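Side-chain contact in endo-beta-N-acetylglucosaminidase F1 (Bacteroides thetaiotaomicron VPI-5482, PDB 6TCV), which hydrolyses high-mannose N-glycans, probably between the two N-acetylglucosamines of the chitobiose core, leaving one sugar on the asparagine: residues 260-263 / 264-268. The protein carries 2 engineered substitutions. Residues are numbered along the deposited sequence; the frame is centred on the assembly and turned at random.
Sequences LSEQ and GAKDF
An N-cap opens helix 262-278, the helix of the beta-alpha-beta unit that runs from strand 243-249 to strand 283-287: Ser261 OG accepts from Gly264 N at 3.0 Å. With chi1 at 66°, OG sits between the serine's own backbone N and carbonyl carbon and faces the first turn; the same hydroxyl is also hydrogen-bonded to Pro299 O, which ties the helix start to a neighbouring loop. The first i to i+4 backbone bond follows directly, Ala265 N to Ser261 O at 2.8 Å.

On the buried side, just ahead of the cap, Leu260 reaches over the turn. Its CB packs on Ala265, and Leu260 CD1 lies 3.7 Å from Phe268 CB, the two side chains crossing at about a right angle. Ile206 of strand 198-209 touches both Leu260 and Phe268.

The polar side carries two adjacent i to i+4 pairings. Glu262 and Lys266 run side by side in extended form, pointing the same way, and end in a long salt bridge, Glu262 OE2 to Lys266 NZ 3.4 Å, whose hydrogen bond is weak. Gln263 bends at chi2 (61°), which turns its amide along the outside of the helix toward Asp267. Gln263 NE2 donates to Asp267 OD1 at 3.0 Å, with the acceptor close to the amide plane but the donor well above the carboxylate plane; the two planes are 61° apart. An alanine in place of Asp267 has no OD1, and Gln263 NE2 would probably be left without this partner, the amide freer to turn. The other end of that amide is occupied as well: one water donates to Gln263 OE1 at 2.9 Å and accepts from Lys266 NZ, also at 2.9 Å.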
loop_
_atom_site.group_PDB
_atom_site.type_symbol
_atom_site.label_atom_id
_atom_site.label_comp_id
_atom_site.label_asym_id
_atom_site.label_seq_id
_atom_site.Cartn_x
_atom_site.Cartn_y
_atom_site.Cartn_z
ATOM N N LEU A 260 -6.381 2.485 -20.145
ATOM C CA LEU A 260 -5.250 1.857 -20.854
ATOM C C LEU A 260 -5.715 0.538 -21.442
ATOM O O LEU A 260 -6.492 -0.184 -20.803
ATOM C CB LEU A 260 -4.086 1.654 -19.877
ATOM C CG LEU A 260 -3.612 2.926 -19.181
ATOM C CD1 LEU A 260 -2.452 2.650 -18.293
ATOM C CD2 LEU A 260 -3.253 4.052 -20.171
ATOM N N SER A 261 -5.243 0.252 -22.670
ATOM C CA SER A 261 -5.446 -1.052 -23.257
ATOM C C SER A 261 -4.709 -2.097 -22.429
ATOM O O SER A 261 -3.925 -1.774 -21.539
ATOM C CB SER A 261 -4.881 -1.043 -24.680
ATOM O OG SER A 261 -3.477 -0.869 -24.575
ATOM N N GLU A 262 -4.904 -3.374 -22.753
ATOM C CA GLU A 262 -4.208 -4.398 -21.999
ATOM C C GLU A 262 -2.687 -4.192 -22.057
ATOM O O GLU A 262 -2.010 -4.252 -21.030
ATOM C CB GLU A 262 -4.579 -5.802 -22.485
ATOM C CG GLU A 262 -3.836 -6.855 -21.703
ATOM C CD GLU A 262 -4.386 -8.260 -21.853
ATOM O OE1 GLU A 262 -5.364 -8.433 -22.606
ATOM O OE2 GLU A 262 -3.784 -9.175 -21.228
ATOM N N GLN A 263 -2.122 -4.003 -23.255
ATOM C CA GLN A 263 -0.679 -3.773 -23.376
ATOM C C GLN A 263 -0.275 -2.449 -22.734
ATOM O O GLN A 263 0.785 -2.341 -22.128
ATOM C CB GLN A 263 -0.202 -3.864 -24.806
ATOM C CG GLN A 263 1.324 -3.942 -24.918
ATOM C CD GLN A 263 1.900 -5.187 -24.226
ATOM O OE1 GLN A 263 1.440 -6.312 -24.491
ATOM N NE2 GLN A 263 2.907 -5.032 -23.428
ATOM N N GLY A 264 -1.081 -1.394 -22.931
ATOM C CA GLY A 264 -0.752 -0.128 -22.311
ATOM C C GLY A 264 -0.701 -0.233 -20.791
ATOM O O GLY A 264 0.167 0.363 -20.151
ATOM N N ALA A 265 -1.618 -1.007 -20.208
ATOM C CA ALA A 265 -1.655 -1.216 -18.764
ATOM C C ALA A 265 -0.487 -2.054 -18.299
ATOM O O ALA A 265 0.100 -1.764 -17.250
ATOM C CB ALA A 265 -2.962 -1.883 -18.399
ATOM N N LYS A 266 -0.134 -3.101 -19.042
ATOM C CA LYS A 266 1.037 -3.861 -18.668
ATOM C C LYS A 266 2.274 -2.970 -18.615
ATOM O O LYS A 266 3.072 -3.036 -17.664
ATOM C CB LYS A 266 1.270 -4.988 -19.676
ATOM C CG LYS A 266 0.280 -6.151 -19.553
ATOM C CD LYS A 266 0.521 -7.226 -20.578
ATOM C CE LYS A 266 -0.459 -8.374 -20.419
ATOM N NZ LYS A 266 -0.440 -9.294 -21.572
ATOM N N ASP A 267 2.479 -2.154 -19.655
ATOM C CA ASP A 267 3.692 -1.335 -19.684
ATOM C C ASP A 267 3.664 -0.281 -18.592
ATOM O O ASP A 267 4.676 -0.041 -17.938
ATOM C CB ASP A 267 3.893 -0.691 -21.055
ATOM C CG ASP A 267 4.098 -1.693 -22.144
ATOM O OD1 ASP A 267 4.385 -2.861 -21.929
ATOM O OD2 ASP A 267 4.335 -1.179 -23.322
ATOM N N PHE A 268 2.514 0.370 -18.382
ATOM C CA PHE A 268 2.474 1.418 -17.374
ATOM C C PHE A 268 2.659 0.817 -15.990
ATOM O O PHE A 268 3.397 1.391 -15.160
ATOM C CB PHE A 268 1.153 2.190 -17.488
ATOM C CG PHE A 268 1.099 3.391 -16.601
ATOM C CD1 PHE A 268 1.860 4.523 -16.880
ATOM C CD2 PHE A 268 0.357 3.362 -15.437
ATOM C CE1 PHE A 268 1.810 5.601 -16.018
ATOM C CE2 PHE A 268 0.332 4.420 -14.597
ATOM C CZ PHE A 268 1.070 5.534 -14.898
HETATM O O HOH W 1 -1.111 -7.637 -23.872
#